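Local coordinates for protein synthesis inhibitor I (Hordeum vulgare, PDB 4FBC) that belongs to the plant ribosome-inactivating proteins, inhibitors of protein synthesis, and holds adenosine monophosphate in a pocket of its fold, at residues A[67-72]-A[172-177]; A[78-83]-A[87-92]. The protein carries 3 engineered substitutions. All coordinates share one frame; numbering follows the deposited sequence.

Contact 1: residues A[67-72]-A[172-177]; sequences VVLKAS and LMVNEA
Val-67 and Val-174 point their side chains at each other and meet tip to tip, methyl against methyl, with Val-67 CG2 4.1 Å from Val-174 CG1. Leu-69 meets the same valine differently: its side chain and that of Val-174 run past one another in opposite senses, and Leu-69 CD1 comes alongside Val-174 CG2 at 4.2 Å. Val-174 therefore divides its two branches between two residues of one strand. With CG1 anti to the backbone N (chi1 178°), CG1 is the branch turned to Val-67, and CG2, anti to the carbonyl carbon, the one turned to Leu-69. In the fold of this ribosome-inactivating protein, the contact lays the long helix 157-179 against strand 64-70 of the mixed sheet. The alternation of a strand puts Val-67 and Leu-69 on the helix-facing side, while Val-68 between them turns to the other. No hydrogen bond crosses, and just 103 Å² is buried, with the nearest CA atoms, those of Val-67 and Val-174, 8.4 Å apart. Phe-31 and Ile-35 of helix 25-39 also touch Val-67. Around Val-174 the helix widens into a pi-type turn, where Ala-177 N makes a weak hydrogen bond of 3.2 Å to Leu-172 O.

Contact 2: residues A[78-83]-A[87-92]; sequences LTLAIR and IYLEGF. With AMP (adenosine monophosphate), chain E.
A classic beta bulge interrupts this hairpin: Glu-90 and Gly-91 both face Ala-81, whose carbonyl oxygen takes two N-H groups. The bond from Glu-90 N to Ala-81 O is 3.0 Å and nearly collinear with the C=O (171° at the oxygen), whereas that from Gly-91 N is weak. In return, Ala-81 N reaches Gly-91 O at 2.8 Å, approaching from above the carbonyl plane. On one face, Leu-89 CD1 lies 3.9 Å from Leu-80 CB and also meets Ile-82 CG1; its CG, anti to the backbone N (chi1 175°), carries the methyl there. Leu-80 CD2 packs on Phe-92 CB at 3.7 Å. Towards the turn, the Tyr-88 ring turns one face to the adenine, its plane nearly parallel to the base, with AMP C5 3.7 Å above the ring plane, over its centre, and Tyr-88 OH donates to AMP O3P in the ring plane. Arg-83 runs beside Tyr-88, and a water joins its NH1 to Glu-90 OE2, although their stronger partners are Asp-85 and Thr-103. Leu-89 N donates to AMP N1 and Leu-89 O accepts from AMP N6, each at 2.9 Å. This implies main-chain recognition of the adenine edge, the Tyr-88 face lying against the purine.

Both contacts are buried and share one sheet, in which strands 64-70 and 78-83 are neighbours: Val-67 O lies 2.8 Å from Leu-80 N, a probable hydrogen bond. Their chemistry differs with their place. Contact 1 joins helix to sheet through apolar methyls alone, whereas contact 2 adds backbone hydrogen bonds and ligand bonds to its apolar packing, burying 512 Å². Helix 157-179 serves both: Asn-175, next to Val-174, hydrogen-bonds through ND2 to Ile-87 O and packs on Ile-82 CG2, while Arg-179 touches Tyr-88 and hydrogen-bonds AMP. Contact 1 keeps its distance from the ligand, the Val-174 side chain about 9 Å from AMP, while contact 2 supplies four residues of the pocket.

Contact 1: residues A[67-72]-A[172-177]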
ATOM      1  N   VAL A  67       1.069   1.793  10.293  1.00 18.37           N
ATOM      2  CA  VAL A  67       0.034   0.780  10.425  1.00 19.51           C
ATOM      3  C   VAL A  67       0.440  -0.122  11.575  1.00 21.08           C
ATOM      4  O   VAL A  67       1.582  -0.598  11.636  1.00 21.37           O
ATOM      5  CB  VAL A  67      -0.147  -0.023   9.131  1.00 17.49           C
ATOM      6  CG1 VAL A  67      -0.958  -1.300   9.391  1.00 18.82           C
ATOM      7  CG2 VAL A  67      -0.832   0.839   8.080  1.00 16.99           C
ATOM      8  N   VAL A  68      -0.479  -0.334  12.508  1.00 18.21           N
ATOM      9  CA  VAL A  68      -0.220  -1.250  13.614  1.00 18.79           C
ATOM     10  C   VAL A  68      -1.086  -2.493  13.477  1.00 22.73           C
ATOM     11  O   VAL A  68      -2.316  -2.395  13.402  1.00 21.27           O
ATOM     12  CB  VAL A  68      -0.476  -0.578  14.967  1.00 21.99           C
ATOM     13  CG1 VAL A  68      -0.346  -1.592  16.087  1.00 26.16           C
ATOM     14  CG2 VAL A  68       0.512   0.564  15.167  1.00 19.87           C
ATOM     15  N   LEU A  69      -0.437  -3.651  13.432  1.00 18.73           N
ATOM     16  CA  LEU A  69      -1.120  -4.924  13.268  1.00 20.09           C
ATOM     17  C   LEU A  69      -0.993  -5.719  14.561  1.00 24.73           C
ATOM     18  O   LEU A  69       0.113  -6.060  14.982  1.00 22.69           O
ATOM     19  CB  LEU A  69      -0.529  -5.711  12.094  1.00 17.57           C
ATOM     20  CG  LEU A  69      -0.631  -5.034  10.726  1.00 17.42           C
ATOM     21  CD1 LEU A  69       0.061  -5.864   9.648  1.00 21.62           C
ATOM     22  CD2 LEU A  69      -2.096  -4.779  10.354  1.00 16.51           C
ATOM     23  N   LYS A  70      -2.129  -6.017  15.185  1.00 27.12           N
ATOM     24  CA  LYS A  70      -2.146  -6.656  16.499  1.00 24.95           C
ATOM     25  C   LYS A  70      -2.631  -8.105  16.428  1.00 28.80           C
ATOM     26  O   LYS A  70      -3.602  -8.404  15.740  1.00 25.01           O
ATOM     27  CB  LYS A  70      -3.040  -5.847  17.446  1.00 24.28           C
ATOM     28  CG  LYS A  70      -2.577  -4.405  17.625  1.00 30.49           C
ATOM     29  CD  LYS A  70      -3.617  -3.539  18.326  1.00 31.99           C
ATOM     30  CE  LYS A  70      -3.980  -4.090  19.691  1.00 38.69           C
ATOM     31  NZ  LYS A  70      -4.710  -3.084  20.512  1.00 42.13           N
ATOM     32  N   ALA A  71      -1.961  -9.000  17.150  1.00 28.90           N
ATOM     33  CA  ALA A  71      -2.385 -10.397  17.209  1.00 33.26           C
ATOM     34  C   ALA A  71      -3.741 -10.526  17.896  1.00 33.89           C
ATOM     35  O   ALA A  71      -4.465 -11.502  17.681  1.00 35.66           O
ATOM     36  CB  ALA A  71      -1.349 -11.236  17.932  1.00 36.88           C
ATOM     37  N   SER A  72      -4.070  -9.534  18.724  1.00 33.24           N
ATOM     38  CA  SER A  72      -5.290  -9.536  19.527  1.00 33.21           C
ATOM     39  C   SER A  72      -5.542  -8.123  20.065  1.00 36.26           C
ATOM     40  O   SER A  72      -4.632  -7.290  20.052  1.00 33.41           O
ATOM     41  CB  SER A  72      -5.150 -10.520  20.691  1.00 34.93           C
ATOM     42  OG  SER A  72      -4.619  -9.869  21.835  1.00 41.35           O
ATOM     43  N   LEU A 172       0.876  -7.119   0.343  1.00 16.51           N
ATOM     44  CA  LEU A 172      -0.353  -7.434  -0.360  1.00 15.09           C
ATOM     45  C   LEU A 172      -1.587  -7.121   0.477  1.00 14.35           C
ATOM     46  O   LEU A 172      -2.538  -6.523  -0.024  1.00 16.53           O
ATOM     47  CB  LEU A 172      -0.345  -8.892  -0.821  1.00 16.50           C
ATOM     48  CG  LEU A 172       0.540  -9.141  -2.042  1.00 18.63           C
ATOM     49  CD1 LEU A 172       0.911 -10.611  -2.119  1.00 19.82           C
ATOM     50  CD2 LEU A 172      -0.182  -8.704  -3.315  1.00 16.16           C
ATOM     51  N   MET A 173      -1.556  -7.482   1.758  1.00 15.22           N
ATOM     52  CA  MET A 173      -2.762  -7.376   2.587  1.00 15.45           C
ATOM     53  C   MET A 173      -2.976  -5.995   3.197  1.00 17.27           C
ATOM     54  O   MET A 173      -4.076  -5.678   3.677  1.00 17.84           O
ATOM     55  CB  MET A 173      -2.756  -8.471   3.655  1.00 13.89           C
ATOM     56  CG  MET A 173      -2.810  -9.872   3.033  1.00 20.13           C
ATOM     57  SD  MET A 173      -2.907 -11.184   4.264  1.00 18.79           S
ATOM     58  CE  MET A 173      -4.675 -11.177   4.636  1.00 18.04           C
ATOM     59  N   VAL A 174      -1.936  -5.164   3.170  1.00 14.28           N
ATOM     60  CA  VAL A 174      -2.046  -3.786   3.633  1.00 13.33           C
ATOM     61  C   VAL A 174      -1.855  -2.792   2.481  1.00 14.14           C
ATOM     62  O   VAL A 174      -2.788  -2.098   2.095  1.00 13.40           O
ATOM     63  CB  VAL A 174      -1.056  -3.479   4.783  1.00 15.35           C
ATOM     64  CG1 VAL A 174      -1.161  -2.023   5.213  1.00 13.28           C
ATOM     65  CG2 VAL A 174      -1.317  -4.395   5.971  1.00 15.70           C
ATOM     66  N   ASN A 175      -0.648  -2.718   1.926  1.00 14.13           N
ATOM     67  CA  ASN A 175      -0.370  -1.695   0.914  1.00 16.72           C
ATOM     68  C   ASN A 175      -1.139  -1.848  -0.392  1.00 14.69           C
ATOM     69  O   ASN A 175      -1.746  -0.879  -0.865  1.00 15.24           O
ATOM     70  CB  ASN A 175       1.135  -1.604   0.633  1.00 14.92           C
ATOM     71  CG  ASN A 175       1.939  -1.498   1.893  1.00 17.31           C
ATOM     72  OD1 ASN A 175       1.910  -2.398   2.727  1.00 16.83           O
ATOM     73  ND2 ASN A 175       2.666  -0.394   2.049  1.00 16.97           N
ATOM     74  N   GLU A 176      -1.128  -3.048  -0.981  1.00 14.09           N
ATOM     75  CA  GLU A 176      -1.835  -3.239  -2.243  1.00 14.44           C
ATOM     76  C   GLU A 176      -3.342  -3.180  -2.014  1.00 15.63           C
ATOM     77  O   GLU A 176      -4.090  -2.700  -2.870  1.00 14.57           O
ATOM     78  CB  GLU A 176      -1.449  -4.555  -2.939  1.00 15.42           C
ATOM     79  CG  GLU A 176       0.066  -4.790  -3.114  1.00 14.29           C
ATOM     80  CD  GLU A 176       0.794  -3.684  -3.883  1.00 18.22           C
ATOM     81  OE1 GLU A 176       0.140  -2.824  -4.515  1.00 18.97           O
ATOM     82  OE2 GLU A 176       2.051  -3.686  -3.859  1.00 19.66           O
ATOM     83  N   ALA A 177      -3.771  -3.663  -0.852  1.00 14.56           N
ATOM     84  CA  ALA A 177      -5.180  -3.563  -0.457  1.00 15.30           C
ATOM     85  C   ALA A 177      -5.625  -2.102  -0.417  1.00 13.67           C
ATOM     86  O   ALA A 177      -6.715  -1.759  -0.875  1.00 13.05           O
ATOM     87  CB  ALA A 177      -5.381  -4.211   0.894  1.00 14.61           C
TER

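Contact 2: residues A[78-83]-A[87-92]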
ATOM      1  N   LEU A  78       2.638  -4.985  15.796  1.00 26.99           N
ATOM      2  CA  LEU A  78       3.765  -4.771  14.893  1.00 25.10           C
ATOM      3  C   LEU A  78       3.531  -3.460  14.164  1.00 25.72           C
ATOM      4  O   LEU A  78       2.476  -3.268  13.551  1.00 24.38           O
ATOM      5  CB  LEU A  78       3.864  -5.913  13.879  1.00 22.58           C
ATOM      6  CG  LEU A  78       4.784  -5.673  12.680  1.00 22.23           C
ATOM      7  CD1 LEU A  78       6.248  -5.649  13.112  1.00 24.02           C
ATOM      8  CD2 LEU A  78       4.563  -6.723  11.601  1.00 24.25           C
ATOM      9  N   THR A  79       4.494  -2.541  14.238  1.00 24.86           N
ATOM     10  CA  THR A  79       4.312  -1.229  13.614  1.00 22.30           C
ATOM     11  C   THR A  79       5.031  -1.193  12.275  1.00 24.77           C
ATOM     12  O   THR A  79       6.206  -1.570  12.178  1.00 22.30           O
ATOM     13  CB  THR A  79       4.797  -0.071  14.510  1.00 23.78           C
ATOM     14  OG1 THR A  79       4.153  -0.146  15.786  1.00 26.66           O
ATOM     15  CG2 THR A  79       4.469   1.288  13.878  1.00 22.79           C
ATOM     16  N   LEU A  80       4.308  -0.767  11.245  1.00 20.10           N
ATOM     17  CA  LEU A  80       4.866  -0.608   9.907  1.00 20.27           C
ATOM     18  C   LEU A  80       5.019   0.875   9.609  1.00 20.70           C
ATOM     19  O   LEU A  80       4.112   1.657   9.887  1.00 18.54           O
ATOM     20  CB  LEU A  80       3.917  -1.213   8.873  1.00 17.39           C
ATOM     21  CG  LEU A  80       3.461  -2.644   9.124  1.00 19.61           C
ATOM     22  CD1 LEU A  80       2.593  -3.134   7.962  1.00 19.02           C
ATOM     23  CD2 LEU A  80       4.664  -3.548   9.309  1.00 19.54           C
ATOM     24  N   ALA A  81       6.150   1.261   9.022  1.00 18.24           N
ATOM     25  CA  ALA A  81       6.354   2.630   8.572  1.00 17.84           C
ATOM     26  C   ALA A  81       6.178   2.698   7.060  1.00 15.96           C
ATOM     27  O   ALA A  81       6.918   2.061   6.305  1.00 16.44           O
ATOM     28  CB  ALA A  81       7.744   3.121   8.970  1.00 20.29           C
ATOM     29  N   ILE A  82       5.192   3.472   6.617  1.00 16.27           N
ATOM     30  CA  ILE A  82       4.815   3.518   5.208  1.00 14.00           C
ATOM     31  C   ILE A  82       4.773   4.968   4.727  1.00 16.99           C
ATOM     32  O   ILE A  82       4.285   5.848   5.431  1.00 17.36           O
ATOM     33  CB  ILE A  82       3.425   2.848   4.997  1.00 15.33           C
ATOM     34  CG1 ILE A  82       3.440   1.404   5.512  1.00 16.97           C
ATOM     35  CG2 ILE A  82       3.032   2.881   3.531  1.00 14.67           C
ATOM     36  CD1 ILE A  82       2.034   0.752   5.598  1.00 17.14           C
ATOM     37  N   ARG A  83       5.288   5.229   3.530  1.00 18.45           N
ATOM     38  CA  ARG A  83       5.280   6.592   2.998  1.00 15.58           C
ATOM     39  C   ARG A  83       3.851   7.041   2.702  1.00 17.06           C
ATOM     40  O   ARG A  83       3.055   6.262   2.179  1.00 15.60           O
ATOM     41  CB  ARG A  83       6.141   6.675   1.735  1.00 19.00           C
ATOM     42  CG  ARG A  83       7.630   6.556   2.031  1.00 17.98           C
ATOM     43  CD  ARG A  83       8.475   6.572   0.765  1.00 18.60           C
ATOM     44  NE  ARG A  83       8.215   7.747  -0.060  1.00 17.90           N
ATOM     45  CZ  ARG A  83       8.958   8.116  -1.100  1.00 22.66           C
ATOM     46  NH1 ARG A  83      10.010   7.390  -1.449  1.00 22.81           N
ATOM     47  NH2 ARG A  83       8.645   9.210  -1.786  1.00 23.09           N
ATOM     48  N   ILE A  87       2.760   5.231  -0.635  1.00 15.99           N
ATOM     49  CA  ILE A  87       2.389   4.013   0.099  1.00 15.90           C
ATOM     50  C   ILE A  87       3.462   2.903   0.049  1.00 17.04           C
ATOM     51  O   ILE A  87       3.159   1.711   0.099  1.00 15.54           O
ATOM     52  CB  ILE A  87       0.990   3.488  -0.327  1.00 12.78           C
ATOM     53  CG1 ILE A  87       0.050   4.669  -0.628  1.00 15.24           C
ATOM     54  CG2 ILE A  87       0.379   2.595   0.780  1.00 16.34           C
ATOM     55  CD1 ILE A  87      -1.351   4.237  -1.156  1.00 14.81           C
ATOM     56  N   TYR A  88       4.732   3.301  -0.026  1.00 14.36           N
ATOM     57  CA  TYR A  88       5.822   2.329   0.018  1.00 16.10           C
ATOM     58  C   TYR A  88       6.101   1.918   1.440  1.00 17.17           C
ATOM     59  O   TYR A  88       6.293   2.771   2.301  1.00 17.58           O
ATOM     60  CB  TYR A  88       7.117   2.921  -0.528  1.00 16.64           C
ATOM     61  CG  TYR A  88       7.237   2.968  -2.030  1.00 21.14           C
ATOM     62  CD1 TYR A  88       6.119   2.943  -2.841  1.00 21.24           C
ATOM     63  CD2 TYR A  88       8.490   3.048  -2.633  1.00 27.27           C
ATOM     64  CE1 TYR A  88       6.235   2.996  -4.220  1.00 25.35           C
ATOM     65  CE2 TYR A  88       8.621   3.102  -4.007  1.00 26.31           C
ATOM     66  CZ  TYR A  88       7.489   3.075  -4.795  1.00 31.28           C
ATOM     67  OH  TYR A  88       7.610   3.135  -6.163  1.00 34.58           O
ATOM     68  N   LEU A  89       6.164   0.611   1.676  1.00 15.11           N
ATOM     69  CA  LEU A  89       6.603   0.101   2.970  1.00 16.51           C
ATOM     70  C   LEU A  89       8.116   0.251   3.036  1.00 17.13           C
ATOM     71  O   LEU A  89       8.810  -0.159   2.113  1.00 20.53           O
ATOM     72  CB  LEU A  89       6.241  -1.375   3.104  1.00 14.85           C
ATOM     73  CG  LEU A  89       6.734  -2.086   4.365  1.00 15.76           C
ATOM     74  CD1 LEU A  89       6.172  -1.448   5.648  1.00 16.71           C
ATOM     75  CD2 LEU A  89       6.391  -3.580   4.282  1.00 19.64           C
ATOM     76  N   GLU A  90       8.631   0.823   4.119  1.00 15.94           N
ATOM     77  CA  GLU A  90      10.086   0.950   4.250  1.00 20.24           C
ATOM     78  C   GLU A  90      10.646   0.476   5.584  1.00 22.68           C
ATOM     79  O   GLU A  90      11.829   0.148   5.678  1.00 19.89           O
ATOM     80  CB  GLU A  90      10.551   2.380   3.957  1.00 16.99           C
ATOM     81  CG  GLU A  90      10.400   2.815   2.502  1.00 18.43           C
ATOM     82  CD  GLU A  90      11.256   2.010   1.527  1.00 20.17           C
ATOM     83  OE1 GLU A  90      12.176   1.280   1.960  1.00 20.37           O
ATOM     84  OE2 GLU A  90      11.002   2.106   0.311  1.00 25.94           O
ATOM     85  N   GLY A  91       9.800   0.429   6.609  1.00 18.54           N
ATOM     86  CA  GLY A  91      10.245   0.026   7.932  1.00 18.95           C
ATOM     87  C   GLY A  91       9.231  -0.788   8.715  1.00 20.37           C
ATOM     88  O   GLY A  91       8.026  -0.695   8.474  1.00 22.31           O
ATOM     89  N   PHE A  92       9.715  -1.614   9.638  1.00 20.45           N
ATOM     90  CA  PHE A  92       8.829  -2.271  10.601  1.00 18.70           C
ATOM     91  C   PHE A  92       9.528  -2.406  11.944  1.00 26.94           C
ATOM     92  O   PHE A  92      10.750  -2.529  12.012  1.00 22.64           O
ATOM     93  CB  PHE A  92       8.319  -3.626  10.098  1.00 22.65           C
ATOM     94  CG  PHE A  92       9.391  -4.664   9.932  1.00 24.77           C
ATOM     95  CD1 PHE A  92       9.798  -5.442  11.007  1.00 19.52           C
ATOM     96  CD2 PHE A  92       9.973  -4.879   8.694  1.00 21.43           C
ATOM     97  CE1 PHE A  92      10.782  -6.401  10.854  1.00 23.81           C
ATOM     98  CE2 PHE A  92      10.955  -5.842   8.530  1.00 23.10           C
ATOM     99  CZ  PHE A  92      11.358  -6.602   9.609  1.00 24.00           C
TER
HETATM  100  P   AMP E 301       9.653   1.457  -8.677  1.00 64.40           P
HETATM  101  O1P AMP E 301      10.646   0.367  -8.323  1.00 54.92           O
HETATM  102  O2P AMP E 301       9.546   1.887 -10.125  1.00 55.05           O
HETATM  103  O3P AMP E 301       9.903   2.672  -7.807  1.00 44.30           O
HETATM  104  O5' AMP E 301       8.209   1.058  -8.129  1.00 47.54           O
HETATM  105  C5' AMP E 301       7.230   0.478  -8.982  1.00 42.52           C
HETATM  106  C4' AMP E 301       6.007   0.060  -8.202  1.00 33.85           C
HETATM  107  O4' AMP E 301       6.349  -1.039  -7.318  1.00 37.03           O
HETATM  108  C3' AMP E 301       5.419   1.118  -7.275  1.00 36.45           C
HETATM  109  O3' AMP E 301       4.572   2.039  -7.948  1.00 36.58           O
HETATM  110  C2' AMP E 301       4.704   0.287  -6.218  1.00 34.10           C
HETATM  111  O2' AMP E 301       3.437  -0.156  -6.703  1.00 29.63           O
HETATM  112  C1' AMP E 301       5.636  -0.927  -6.103  1.00 33.88           C
HETATM  113  N9  AMP E 301       6.613  -0.795  -4.995  1.00 30.22           N
HETATM  114  C8  AMP E 301       7.954  -0.664  -5.129  1.00 32.33           C
HETATM  115  N7  AMP E 301       8.576  -0.580  -3.923  1.00 31.81           N
HETATM  116  C5  AMP E 301       7.617  -0.669  -2.974  1.00 27.44           C
HETATM  117  C6  AMP E 301       7.574  -0.663  -1.487  1.00 27.68           C
HETATM  118  N6  AMP E 301       8.714  -0.536  -0.756  1.00 24.52           N
HETATM  119  N1  AMP E 301       6.357  -0.792  -0.889  1.00 23.20           N
HETATM  120  C2  AMP E 301       5.219  -0.912  -1.607  1.00 21.64           C
HETATM  121  N3  AMP E 301       5.185  -0.933  -2.954  1.00 25.91           N
HETATM  122  C4  AMP E 301       6.330  -0.823  -3.684  1.00 30.31           C
HETATM  123  O   HOH W   1      11.515   5.262  -0.278  1.00 27.60           O